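PDB 3EXZ: MaoC-like dehydratase from Rhodospirillum rubrum, which probably catalyses the reversible addition or removal of water on a thioester-linked acyl substrate, as hot-dog-fold enzymes of the MaoC family do. Local coordinates for residues 3-8 and 115-120; 19-24 and 61-66; 32-37 and 56-61; 71-76 and 100-105; 124-127 and 131-134. All coordinates share one frame; numbering follows the deposited sequence.

Contact 1 of 5, residues 3-8 and 115-120; sequences LFLEDL and DRAIVT
L5 meets A117 fork to methyl: the isobutyl group reaches across from the short 3-10 turn, and the methyl of A117 sits against its fork, nearest CD1. L5 CD1 comes to 3.8 Å from A117 CB, while L5 CG and L5 CD2 both lie 4.1 Å from that same CB, so the small residue is met by the whole fork and not by one methyl alone. Alanine suits the spot: its lone methyl fits under the leucine fork, where a longer side chain would probably crowd the turn. One pair further along, L8 and V119 cross obliquely, with L8 CD1 4.0 Å from V119 CG2. L8 gets there with CG opposite its carbonyl carbon (chi1 -57°) and CD1 then stretched away from the backbone. The contact lays the N-terminal turn against strand 116-126 of the antiparallel hot-dog sheet, where A117 and V119 point to the same side. I107 of the neighbouring strand 97-109 touches both L5 and A117, and V119 also packs on V104 and V142. The turn itself is closed by polar bonds: D7 N gives a backbone bond to F4 O, and F4 N returns a nearly straight one to D7 OD2 (2.9 Å, 171°), using the carboxylate's anti lone pair. D7 also forms a salt bridge with R145, and E6 with R144, just beyond strand 132-143.

Contact 2 of 5, residues 19-24 and 61-66; sequences HRVEAA and AAITMR
H19 holds CG opposite its backbone N (chi1 175°), which swings the imidazole off the strand toward the helix, where I63, with chi1 -73°, sends CG2 and, by way of CG1, CD1 up to the same imidazole. The two side chains cross at about a right angle. This joins the edge of the hot-dog fold: strand 13-20, first in the sheet of this chain, meets the long central helix 57-72 that the sheet wraps. I63 CG2 rests 3.7 Å from H19 CD2, and I63 CD1 lies 3.9 Å from H19 NE2, so both branches of the isoleucine lie against one ring. A beta-branched residue suits this place, since it offers two arms from a helix position facing the strand. V21 adds an aliphatic neighbour, its CG2 4.1 Å from I63 CD1, and carries the apolar surface on toward I26 of helix 23-33 and L98. Beyond the isoleucine the character turns polar. R66, one helical turn later, extends its chain from CG to NE, and R66 also packs against E32 of the second subunit. Guanidinium and imidazole approach with the planes inclined by 53° and R66 NH1 3.7 Å from H19 ND1.

Contact 3 of 5, residues 32-37 and 56-61; sequences EFDPQP and SGWHTA
The start of the central hot-dog helix, 57-72, is capped here, and the capping residue is bound to the loop that follows helix 23-33. S56 is the N-cap: its OG accepts from W58 N at 3.1 Å, while S56 O takes bonds from both H59 N and T60 N. The same hydroxyl donates to D34 OD2 at 2.5 Å, a very short separation whose exact length is doubtful. OG is thus gripped from two sides, by the helix it caps and by the carboxylate. D34 brings its CG opposite the backbone N (chi1 -154°), which turns the carboxylate toward the serine. D34 OD2 also lies at the edge of the W58 indole, near its plane, 3.8 Å from W58 CD1. Serine suits the position because a short side chain with one hydroxyl can cap and donate at once; an alanine here would probably leave W58 N without its cap and let the D34 carboxylate turn more freely. The loop is shaped by P35, centre of an inverse gamma turn closed by the bond from Q36 N to D34 O at 2.8 Å. M65 of the second subunit packs on both D34 and W58, so the site lies at the dimer interface. D34 also touches H39, and this spacing of aspartate and histidine is consistent with the active-site motif of MaoC-type hydratases, in which a serine near the helix start probably positions the aspartate.

Contact 4 of 5, residues 71-76 and 100-105; sequences SGLPLA and VETTVL
G72 and T102 face each other across a single water, a polar link between the end of the helix and the strand. The water probably donates to G72 O at 3.1 Å and is bonded to T102 OG1, where the modelled 2.5 Å between the water oxygen and OG1 is doubtfully short. A carbonyl in the last turn of a helix has few backbone donors ahead of it, so a water is a natural partner. T102 OG1 is also hydrogen-bonded to S123 OG on the next strand, so the hydroxyl works in two directions. The apolar part is looser: L73 CG approaches T102 CG2 at 4.5 Å, a light touch. Threonine fits because chi1 -52° puts the hydroxyl beside its own backbone N and the methyl opposite it, so one residue serves both the water and the leucine. Backbone proximity is the third element. G72 CA lies 6.4 Å from V100 CA, and a CB at G72 would point toward the strand, about 4.3 Å from V100 CB, so glycine lets the helix end come close. The contact fits the tail of helix 57-72 onto strand 97-109, between strands 13-20 and 116-126: L68, a turn earlier, packs on V100, T102 and L73, while S71 reaches strand 13-20 through A17 and S16.

Contact 5 of 5, residues 124-127 and 131-134; sequences DTLN and EVVQ
T125 and Q134 form the hydrogen-bonded antiparallel pair at the heart of the contact: T125 N donates to Q134 O at 2.8 Å and 169°. The return bond comes not from Q134 but from V133, whose N donates to T125 O at 2.8 Å, so V133 and Q134 both stand across from T125. This classic beta bulge shifts the register so that L126 and V132 form a non-hydrogen-bonded pair. On that side L126 CD2 presses on V132 CG2 at 3.5 Å, a tight carbon contact, while on the other T125 and Q134 lie side by side. V133, where the chain turns its corner, sets CG2 4.0 Å from T125 CB. Past the bulge N127 takes over the bonding with E131. N127 N donates to E131 O, E131 N to N127 OD1 at 3.2 Å, and N127 ND2 to E131 OE1 at 3.0 Å; the last partner lies within 8° of the amide plane. N127 holds CG between its backbone N and carbonyl carbon (chi1 54°), which turns the amide back to E131. A leucine in its place would probably leave E131 N and R129 N without their acceptor and E131 OE1 without the amide donor, loosening the loop end. Further out, R129 N also binds N127 OD1, R135 pairs with D124, and T125 OG1 meets T64 OG1 of the central helix. An amide suits N127 because it accepts on one side and donates on the other, so the loop end of the hairpin is closed by side chain and backbone together.

How the contacts relate
Contacts 2, 3 and 4 all use helix 57-72, at its middle, start and end: contacts 2 and 4 set it against the sheet, contact 3 against the loop after helix 23-33. Contact 4 is buried and bridged by one water, contact 3 buried and built on a capping hydroxyl, contact 2 a partly buried aliphatic and polar mix; contacts 2 and 3 reach the second subunit. Contacts 1 and 5, both partly buried, share strand 116-126: contact 1, centred farthest from the chain centre (about 19 Å), is apolar, contact 5 (about 9 Å) mainly backbone and amide hydrogen bonds with some aliphatic packing. A probable bond from L105 N to T120 O links contacts 4 and 1.

Contact 1 of 5, residues 3-8 and 115-120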
# COMPACT_ATOMS: atom_id res chain seq x y z
N LEU A 3 -18.43 12.57 8.87
CA LEU A 3 -18.48 13.57 7.82
C LEU A 3 -19.00 13.02 6.49
O LEU A 3 -18.77 11.85 6.14
CB LEU A 3 -17.08 14.14 7.59
CG LEU A 3 -16.66 15.31 8.49
CD1 LEU A 3 -17.14 15.07 9.92
CD2 LEU A 3 -15.15 15.49 8.45
N PHE A 4 -19.75 13.85 5.77
CA PHE A 4 -20.21 13.50 4.43
C PHE A 4 -19.59 14.56 3.50
O PHE A 4 -18.90 15.48 3.95
CB PHE A 4 -21.73 13.51 4.30
CG PHE A 4 -22.41 12.48 5.15
CD1 PHE A 4 -22.71 11.22 4.66
CD2 PHE A 4 -22.82 12.81 6.44
CE1 PHE A 4 -23.40 10.28 5.43
CE2 PHE A 4 -23.51 11.88 7.23
CZ PHE A 4 -23.81 10.62 6.72
N LEU A 5 -19.85 14.43 2.20
CA LEU A 5 -19.32 15.35 1.19
C LEU A 5 -19.53 16.83 1.52
O LEU A 5 -18.63 17.65 1.35
CB LEU A 5 -19.97 15.05 -0.17
CG LEU A 5 -19.15 15.22 -1.46
CD1 LEU A 5 -20.11 15.35 -2.65
CD2 LEU A 5 -18.25 16.44 -1.37
N GLU A 6 -20.72 17.17 2.01
CA GLU A 6 -21.05 18.55 2.34
C GLU A 6 -20.16 19.16 3.40
O GLU A 6 -19.94 20.37 3.41
CB GLU A 6 -22.51 18.68 2.81
CG GLU A 6 -23.57 18.33 1.77
CD GLU A 6 -23.92 16.84 1.74
OE1 GLU A 6 -23.12 16.03 2.25
OE2 GLU A 6 -24.99 16.49 1.20
N ASP A 7 -19.63 18.33 4.29
CA ASP A 7 -18.81 18.81 5.39
C ASP A 7 -17.35 19.07 5.03
O ASP A 7 -16.61 19.63 5.83
CB ASP A 7 -18.85 17.79 6.53
CG ASP A 7 -20.26 17.48 7.00
OD1 ASP A 7 -20.90 18.38 7.60
OD2 ASP A 7 -20.74 16.35 6.77
N LEU A 8 -16.96 18.68 3.83
CA LEU A 8 -15.57 18.81 3.41
C LEU A 8 -15.25 20.06 2.60
O LEU A 8 -16.08 20.53 1.83
CB LEU A 8 -15.18 17.58 2.59
CG LEU A 8 -15.34 16.19 3.25
CD1 LEU A 8 -14.97 15.08 2.27
CD2 LEU A 8 -14.46 16.13 4.48
N ASP A 115 -24.26 12.82 -6.82
CA ASP A 115 -24.39 12.56 -5.40
C ASP A 115 -23.06 12.12 -4.77
O ASP A 115 -23.03 11.69 -3.61
CB ASP A 115 -25.47 11.49 -5.13
CG ASP A 115 -25.14 10.14 -5.73
OD1 ASP A 115 -24.41 10.08 -6.74
OD2 ASP A 115 -25.63 9.13 -5.17
N ARG A 116 -21.96 12.26 -5.51
CA ARG A 116 -20.65 11.85 -5.04
C ARG A 116 -19.54 12.66 -5.72
O ARG A 116 -19.77 13.28 -6.76
CB ARG A 116 -20.45 10.36 -5.34
CG ARG A 116 -20.26 10.07 -6.81
CD ARG A 116 -19.69 8.69 -7.03
NE ARG A 116 -20.73 7.72 -7.37
CZ ARG A 116 -20.50 6.44 -7.63
NH1 ARG A 116 -19.26 5.97 -7.59
NH2 ARG A 116 -21.50 5.64 -7.95
N ALA A 117 -18.36 12.65 -5.12
CA ALA A 117 -17.20 13.38 -5.63
C ALA A 117 -15.93 12.61 -5.32
O ALA A 117 -15.92 11.74 -4.44
CB ALA A 117 -17.13 14.77 -4.95
N ILE A 118 -14.87 12.90 -6.07
CA ILE A 118 -13.58 12.29 -5.81
C ILE A 118 -12.80 13.35 -5.03
O ILE A 118 -12.53 14.45 -5.52
CB ILE A 118 -12.85 11.91 -7.12
CG1 ILE A 118 -13.41 10.58 -7.62
CG2 ILE A 118 -11.35 11.81 -6.87
CD1 ILE A 118 -12.94 10.21 -9.01
N VAL A 119 -12.50 13.02 -3.77
CA VAL A 119 -11.78 13.92 -2.88
C VAL A 119 -10.32 13.50 -2.78
O VAL A 119 -10.02 12.36 -2.42
CB VAL A 119 -12.40 13.92 -1.45
CG1 VAL A 119 -11.70 14.94 -0.56
CG2 VAL A 119 -13.90 14.22 -1.53
N THR A 120 -9.43 14.41 -3.13
CA THR A 120 -8.00 14.15 -3.06
C THR A 120 -7.50 14.42 -1.65
O THR A 120 -7.47 15.57 -1.19
CB THR A 120 -7.22 15.03 -4.06
OG1 THR A 120 -7.66 14.74 -5.40
CG2 THR A 120 -5.73 14.75 -3.97

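Contact 2 of 5, residues 19-24 and 61-66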
# COMPACT_ATOMS: atom_id res chain seq x y z
N HIS A 19 0.09 5.58 17.21
CA HIS A 19 0.30 4.15 17.22
C HIS A 19 1.80 3.90 17.37
O HIS A 19 2.62 4.51 16.68
CB HIS A 19 -0.23 3.51 15.94
CG HIS A 19 0.07 2.05 15.82
ND1 HIS A 19 -0.74 1.07 16.35
CD2 HIS A 19 1.09 1.40 15.21
CE1 HIS A 19 -0.23 -0.12 16.08
NE2 HIS A 19 0.88 0.06 15.38
N ARG A 20 2.16 3.02 18.31
CA ARG A 20 3.56 2.70 18.53
C ARG A 20 3.98 1.43 17.77
O ARG A 20 3.37 0.36 17.92
CB ARG A 20 3.86 2.52 20.02
CG ARG A 20 5.33 2.75 20.37
CD ARG A 20 5.63 2.47 21.83
NE ARG A 20 7.04 2.68 22.15
CZ ARG A 20 7.61 3.87 22.28
NH1 ARG A 20 6.88 4.98 22.13
NH2 ARG A 20 8.91 3.96 22.55
N VAL A 21 5.03 1.55 16.96
CA VAL A 21 5.54 0.42 16.19
C VAL A 21 6.62 -0.35 16.95
O VAL A 21 7.66 0.21 17.31
CB VAL A 21 6.15 0.87 14.84
CG1 VAL A 21 6.53 -0.35 14.01
CG2 VAL A 21 5.14 1.71 14.06
N GLU A 22 6.38 -1.63 17.20
CA GLU A 22 7.35 -2.45 17.93
C GLU A 22 8.00 -3.51 17.05
O GLU A 22 7.40 -4.01 16.08
CB GLU A 22 6.70 -3.12 19.13
CG GLU A 22 5.99 -2.14 20.05
CD GLU A 22 6.91 -1.42 21.03
OE1 GLU A 22 7.89 -0.77 20.59
OE2 GLU A 22 6.65 -1.51 22.24
N ALA A 23 9.22 -3.87 17.42
CA ALA A 23 10.02 -4.84 16.69
C ALA A 23 9.29 -6.12 16.32
O ALA A 23 9.31 -6.53 15.16
CB ALA A 23 11.28 -5.16 17.48
N ALA A 24 8.63 -6.72 17.30
CA ALA A 24 7.90 -7.97 17.07
C ALA A 24 6.75 -7.83 16.08
O ALA A 24 6.45 -8.77 15.34
CB ALA A 24 7.39 -8.53 18.41
N ALA A 61 1.95 1.41 5.45
CA ALA A 61 0.73 1.76 4.71
C ALA A 61 -0.51 1.16 5.41
O ALA A 61 -1.54 1.83 5.52
CB ALA A 61 0.83 1.28 3.23
N ALA A 62 -0.41 -0.08 5.89
CA ALA A 62 -1.53 -0.75 6.58
C ALA A 62 -1.89 -0.05 7.91
O ALA A 62 -3.06 0.16 8.21
CB ALA A 62 -1.19 -2.23 6.84
N ILE A 63 -0.86 0.30 8.69
CA ILE A 63 -1.03 1.03 9.96
C ILE A 63 -1.66 2.40 9.64
O ILE A 63 -2.50 2.91 10.38
CB ILE A 63 0.34 1.24 10.64
CG1 ILE A 63 0.83 -0.08 11.23
CG2 ILE A 63 0.25 2.30 11.74
CD1 ILE A 63 2.26 -0.03 11.75
N THR A 64 -1.25 3.00 8.52
CA THR A 64 -1.80 4.29 8.14
C THR A 64 -3.30 4.15 7.88
O THR A 64 -4.08 4.99 8.32
CB THR A 64 -1.10 4.86 6.89
OG1 THR A 64 0.23 5.25 7.24
CG2 THR A 64 -1.85 6.09 6.35
N MSE A 65 -3.71 3.09 7.18
CA MSE A 65 -5.13 2.91 6.91
C MSE A 65 -5.92 2.73 8.21
O MSE A 65 -6.98 3.32 8.38
CB MSE A 65 -5.38 1.72 5.98
CG MSE A 65 -6.84 1.59 5.57
SE MSE A 65 -7.50 3.20 4.68
CE MSE A 65 -8.45 4.07 6.12
N ARG A 66 -5.39 1.91 9.13
CA ARG A 66 -6.05 1.70 10.42
C ARG A 66 -6.26 3.05 11.14
O ARG A 66 -7.35 3.33 11.61
CB ARG A 66 -5.22 0.77 11.31
CG ARG A 66 -5.69 0.72 12.77
CD ARG A 66 -4.85 -0.26 13.59
NE ARG A 66 -5.34 -0.45 14.96
CZ ARG A 66 -5.11 0.36 15.98
NH1 ARG A 66 -4.38 1.46 15.81
NH2 ARG A 66 -5.60 0.07 17.19

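Contact 3 of 5, residues 32-37 and 56-61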
# COMPACT_ATOMS: atom_id res chain seq x y z
N GLU A 32 4.81 -12.39 7.30
CA GLU A 32 3.65 -12.81 6.53
C GLU A 32 3.52 -12.17 5.14
O GLU A 32 3.16 -12.85 4.19
CB GLU A 32 2.34 -12.55 7.31
CG GLU A 32 1.10 -13.10 6.61
CD GLU A 32 -0.19 -12.94 7.41
OE1 GLU A 32 -0.17 -12.26 8.45
OE2 GLU A 32 -1.22 -13.52 6.99
N PHE A 33 3.86 -10.89 5.01
CA PHE A 33 3.69 -10.19 3.74
C PHE A 33 4.92 -9.57 3.07
O PHE A 33 4.86 -9.21 1.90
CB PHE A 33 2.64 -9.10 3.91
CG PHE A 33 1.29 -9.58 4.36
CD1 PHE A 33 0.82 -9.28 5.64
CD2 PHE A 33 0.50 -10.34 3.51
CE1 PHE A 33 -0.44 -9.72 6.05
CE2 PHE A 33 -0.76 -10.78 3.90
CZ PHE A 33 -1.23 -10.47 5.18
N ASP A 34 6.02 -9.44 3.79
CA ASP A 34 7.23 -8.85 3.22
C ASP A 34 8.42 -9.51 3.90
O ASP A 34 9.20 -8.85 4.61
CB ASP A 34 7.27 -7.34 3.48
CG ASP A 34 8.08 -6.56 2.46
OD1 ASP A 34 8.94 -7.15 1.78
OD2 ASP A 34 7.85 -5.33 2.34
N PRO A 35 8.61 -10.82 3.66
CA PRO A 35 9.70 -11.57 4.27
C PRO A 35 11.10 -11.34 3.70
O PRO A 35 11.64 -12.20 3.01
CB PRO A 35 9.23 -13.02 4.15
CG PRO A 35 8.53 -13.03 2.82
CD PRO A 35 7.91 -11.64 2.66
N GLN A 36 11.65 -10.17 4.00
CA GLN A 36 12.97 -9.80 3.55
C GLN A 36 13.82 -9.55 4.79
O GLN A 36 13.33 -8.99 5.78
CB GLN A 36 12.93 -8.52 2.70
CG GLN A 36 12.02 -8.63 1.50
CD GLN A 36 12.24 -7.52 0.47
OE1 GLN A 36 11.61 -6.46 0.52
NE2 GLN A 36 13.16 -7.76 -0.46
N PRO A 37 15.09 -9.95 4.75
CA PRO A 37 16.04 -9.79 5.86
C PRO A 37 15.95 -8.47 6.61
O PRO A 37 15.87 -8.47 7.84
CB PRO A 37 17.41 -9.95 5.19
CG PRO A 37 17.13 -10.85 4.04
CD PRO A 37 15.78 -10.40 3.52
N SER A 56 8.29 -2.76 6.88
CA SER A 56 7.96 -2.81 5.46
C SER A 56 7.12 -1.55 5.15
O SER A 56 6.29 -1.12 5.97
CB SER A 56 7.09 -4.04 5.18
OG SER A 56 6.50 -3.99 3.90
N GLY A 57 7.35 -0.95 3.98
CA GLY A 57 6.57 0.21 3.56
C GLY A 57 5.10 -0.20 3.55
O GLY A 57 4.22 0.63 3.83
N TRP A 58 4.82 -1.48 3.28
CA TRP A 58 3.45 -2.00 3.23
C TRP A 58 2.84 -2.18 4.62
O TRP A 58 1.62 -2.21 4.77
CB TRP A 58 3.42 -3.28 2.41
CG TRP A 58 3.91 -2.99 1.04
CD1 TRP A 58 5.10 -3.37 0.50
CD2 TRP A 58 3.25 -2.20 0.06
NE1 TRP A 58 5.23 -2.87 -0.77
CE2 TRP A 58 4.10 -2.15 -1.08
CE3 TRP A 58 2.01 -1.55 -0.00
CZ2 TRP A 58 3.76 -1.45 -2.24
CZ3 TRP A 58 1.67 -0.85 -1.16
CH2 TRP A 58 2.54 -0.81 -2.26
N HIS A 59 3.71 -2.29 5.62
CA HIS A 59 3.26 -2.41 7.01
C HIS A 59 2.89 -0.97 7.44
O HIS A 59 1.85 -0.74 8.07
CB HIS A 59 4.38 -2.99 7.87
CG HIS A 59 4.00 -3.18 9.30
ND1 HIS A 59 4.93 -3.41 10.29
CD2 HIS A 59 2.79 -3.21 9.91
CE1 HIS A 59 4.31 -3.57 11.44
NE2 HIS A 59 3.01 -3.46 11.24
N THR A 60 3.73 0.00 7.09
CA THR A 60 3.46 1.41 7.40
C THR A 60 2.16 1.84 6.70
O THR A 60 1.33 2.55 7.29
CB THR A 60 4.64 2.29 6.93
OG1 THR A 60 5.79 1.96 7.72
CG2 THR A 60 4.35 3.78 7.13
N ALA A 61 1.95 1.41 5.45
CA ALA A 61 0.73 1.76 4.71
C ALA A 61 -0.51 1.16 5.41
O ALA A 61 -1.54 1.83 5.52
CB ALA A 61 0.83 1.28 3.23

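Contact 4 of 5, residues 71-76 and 100-105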
# COMPACT_ATOMS: atom_id res chain seq x y z
N SER A 71 -9.52 7.00 13.33
CA SER A 71 -9.47 8.37 13.85
C SER A 71 -9.07 9.48 12.88
O SER A 71 -9.60 10.59 12.96
CB SER A 71 -8.52 8.43 15.06
OG SER A 71 -7.23 7.89 14.76
N GLY A 72 -8.17 9.17 11.95
CA GLY A 72 -7.66 10.18 11.04
C GLY A 72 -8.54 10.81 9.97
O GLY A 72 -8.42 12.00 9.70
N LEU A 73 -9.40 10.01 9.34
CA LEU A 73 -10.31 10.50 8.32
C LEU A 73 -11.68 9.96 8.74
O LEU A 73 -12.04 8.80 8.50
CB LEU A 73 -9.91 9.99 6.91
CG LEU A 73 -9.94 11.00 5.75
CD1 LEU A 73 -9.99 10.22 4.44
CD2 LEU A 73 -11.14 11.92 5.85
N PRO A 74 -12.46 10.82 9.42
CA PRO A 74 -13.79 10.55 9.96
C PRO A 74 -14.97 10.48 9.01
O PRO A 74 -16.02 11.01 9.33
CB PRO A 74 -13.99 11.66 10.99
CG PRO A 74 -12.65 12.38 11.07
CD PRO A 74 -12.07 12.20 9.71
N LEU A 75 -14.80 9.81 7.88
CA LEU A 75 -15.87 9.71 6.90
C LEU A 75 -16.99 8.80 7.39
O LEU A 75 -16.74 7.66 7.78
CB LEU A 75 -15.30 9.19 5.58
CG LEU A 75 -14.89 10.18 4.47
CD1 LEU A 75 -14.63 11.59 5.00
CD2 LEU A 75 -13.66 9.61 3.77
N ALA A 76 -18.22 9.29 7.35
CA ALA A 76 -19.36 8.52 7.84
C ALA A 76 -19.62 7.24 7.08
O ALA A 76 -19.99 6.22 7.68
CB ALA A 76 -20.62 9.40 7.85
N VAL A 100 -1.18 10.23 11.81
CA VAL A 100 -1.35 10.72 10.46
C VAL A 100 -2.00 12.08 10.40
O VAL A 100 -2.95 12.37 11.14
CB VAL A 100 -2.20 9.74 9.62
CG1 VAL A 100 -2.17 10.16 8.14
CG2 VAL A 100 -1.68 8.31 9.80
N GLU A 101 -1.46 12.94 9.53
CA GLU A 101 -2.01 14.28 9.29
C GLU A 101 -2.55 14.34 7.84
O GLU A 101 -1.78 14.30 6.87
CB GLU A 101 -0.96 15.36 9.52
CG GLU A 101 -0.78 15.70 11.00
CD GLU A 101 0.37 16.66 11.25
OE1 GLU A 101 0.78 17.37 10.30
OE2 GLU A 101 0.86 16.71 12.41
N THR A 102 -3.86 14.44 7.68
CA THR A 102 -4.47 14.45 6.36
C THR A 102 -5.02 15.81 5.92
O THR A 102 -5.66 16.51 6.70
CB THR A 102 -5.61 13.38 6.28
OG1 THR A 102 -5.10 12.11 6.73
CG2 THR A 102 -6.13 13.21 4.85
N THR A 103 -4.75 16.18 4.67
CA THR A 103 -5.23 17.45 4.12
C THR A 103 -6.02 17.22 2.83
O THR A 103 -5.59 16.45 1.97
CB THR A 103 -4.05 18.41 3.76
OG1 THR A 103 -3.21 18.61 4.90
CG2 THR A 103 -4.59 19.78 3.28
N VAL A 104 -7.19 17.86 2.73
CA VAL A 104 -8.01 17.78 1.52
C VAL A 104 -7.38 18.79 0.53
O VAL A 104 -7.30 19.99 0.81
CB VAL A 104 -9.48 18.18 1.80
CG1 VAL A 104 -10.31 18.04 0.52
CG2 VAL A 104 -10.05 17.31 2.91
N LEU A 105 -6.94 18.29 -0.62
CA LEU A 105 -6.28 19.12 -1.63
C LEU A 105 -7.23 19.55 -2.73
O LEU A 105 -7.00 20.57 -3.38
CB LEU A 105 -5.11 18.35 -2.26
CG LEU A 105 -3.93 17.90 -1.38
CD1 LEU A 105 -2.75 17.49 -2.27
CD2 LEU A 105 -3.52 19.05 -0.47
O HOH W 1 -5.35 12.07 9.25

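Contact 5 of 5, residues 124-127 and 131-134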
# COMPACT_ATOMS: atom_id res chain seq x y z
N ASP A 124 0.01 12.38 5.49
CA ASP A 124 1.42 12.28 5.82
C ASP A 124 1.51 11.56 7.16
O ASP A 124 0.95 12.00 8.17
CB ASP A 124 2.07 13.67 5.93
CG ASP A 124 2.36 14.29 4.57
OD1 ASP A 124 2.85 15.44 4.54
OD2 ASP A 124 2.11 13.63 3.53
N THR A 125 2.19 10.41 7.16
CA THR A 125 2.38 9.64 8.38
C THR A 125 3.72 10.11 8.95
O THR A 125 4.75 10.06 8.28
CB THR A 125 2.42 8.14 8.08
OG1 THR A 125 1.39 7.85 7.13
CG2 THR A 125 2.17 7.33 9.37
N LEU A 126 3.68 10.58 10.19
CA LEU A 126 4.87 11.12 10.83
C LEU A 126 5.24 10.39 12.10
O LEU A 126 4.37 9.86 12.80
CB LEU A 126 4.63 12.59 11.21
CG LEU A 126 3.90 13.52 10.23
CD1 LEU A 126 3.45 14.78 10.95
CD2 LEU A 126 4.81 13.87 9.06
N ASN A 127 6.54 10.35 12.40
CA ASN A 127 7.00 9.78 13.66
C ASN A 127 7.17 10.95 14.65
O ASN A 127 6.90 12.11 14.32
CB ASN A 127 8.31 9.00 13.52
CG ASN A 127 9.41 9.80 12.88
OD1 ASN A 127 9.46 11.02 12.97
ND2 ASN A 127 10.34 9.09 12.24
N GLU A 131 9.33 13.63 11.18
CA GLU A 131 9.72 13.15 9.85
C GLU A 131 8.58 12.36 9.20
O GLU A 131 7.81 11.67 9.88
CB GLU A 131 10.94 12.23 9.93
CG GLU A 131 12.04 12.69 10.87
CD GLU A 131 13.16 11.67 11.00
OE1 GLU A 131 12.86 10.48 11.26
OE2 GLU A 131 14.34 12.05 10.85
N VAL A 132 8.50 12.43 7.88
CA VAL A 132 7.48 11.73 7.13
C VAL A 132 7.93 10.32 6.75
O VAL A 132 8.88 10.17 5.96
CB VAL A 132 7.12 12.49 5.83
CG1 VAL A 132 5.99 11.80 5.10
CG2 VAL A 132 6.75 13.93 6.16
N VAL A 133 7.29 9.30 7.33
CA VAL A 133 7.62 7.92 6.97
C VAL A 133 6.74 7.42 5.81
O VAL A 133 6.97 6.35 5.25
CB VAL A 133 7.54 6.94 8.18
CG1 VAL A 133 8.51 7.41 9.25
CG2 VAL A 133 6.12 6.84 8.71
N GLN A 134 5.72 8.20 5.47
CA GLN A 134 4.87 7.86 4.33
C GLN A 134 3.99 9.01 3.93
O GLN A 134 3.48 9.74 4.78
CB GLN A 134 3.95 6.66 4.60
CG GLN A 134 3.14 6.23 3.37
CD GLN A 134 2.15 5.10 3.63
OE1 GLN A 134 0.94 5.32 3.79
NE2 GLN A 134 2.67 3.87 3.69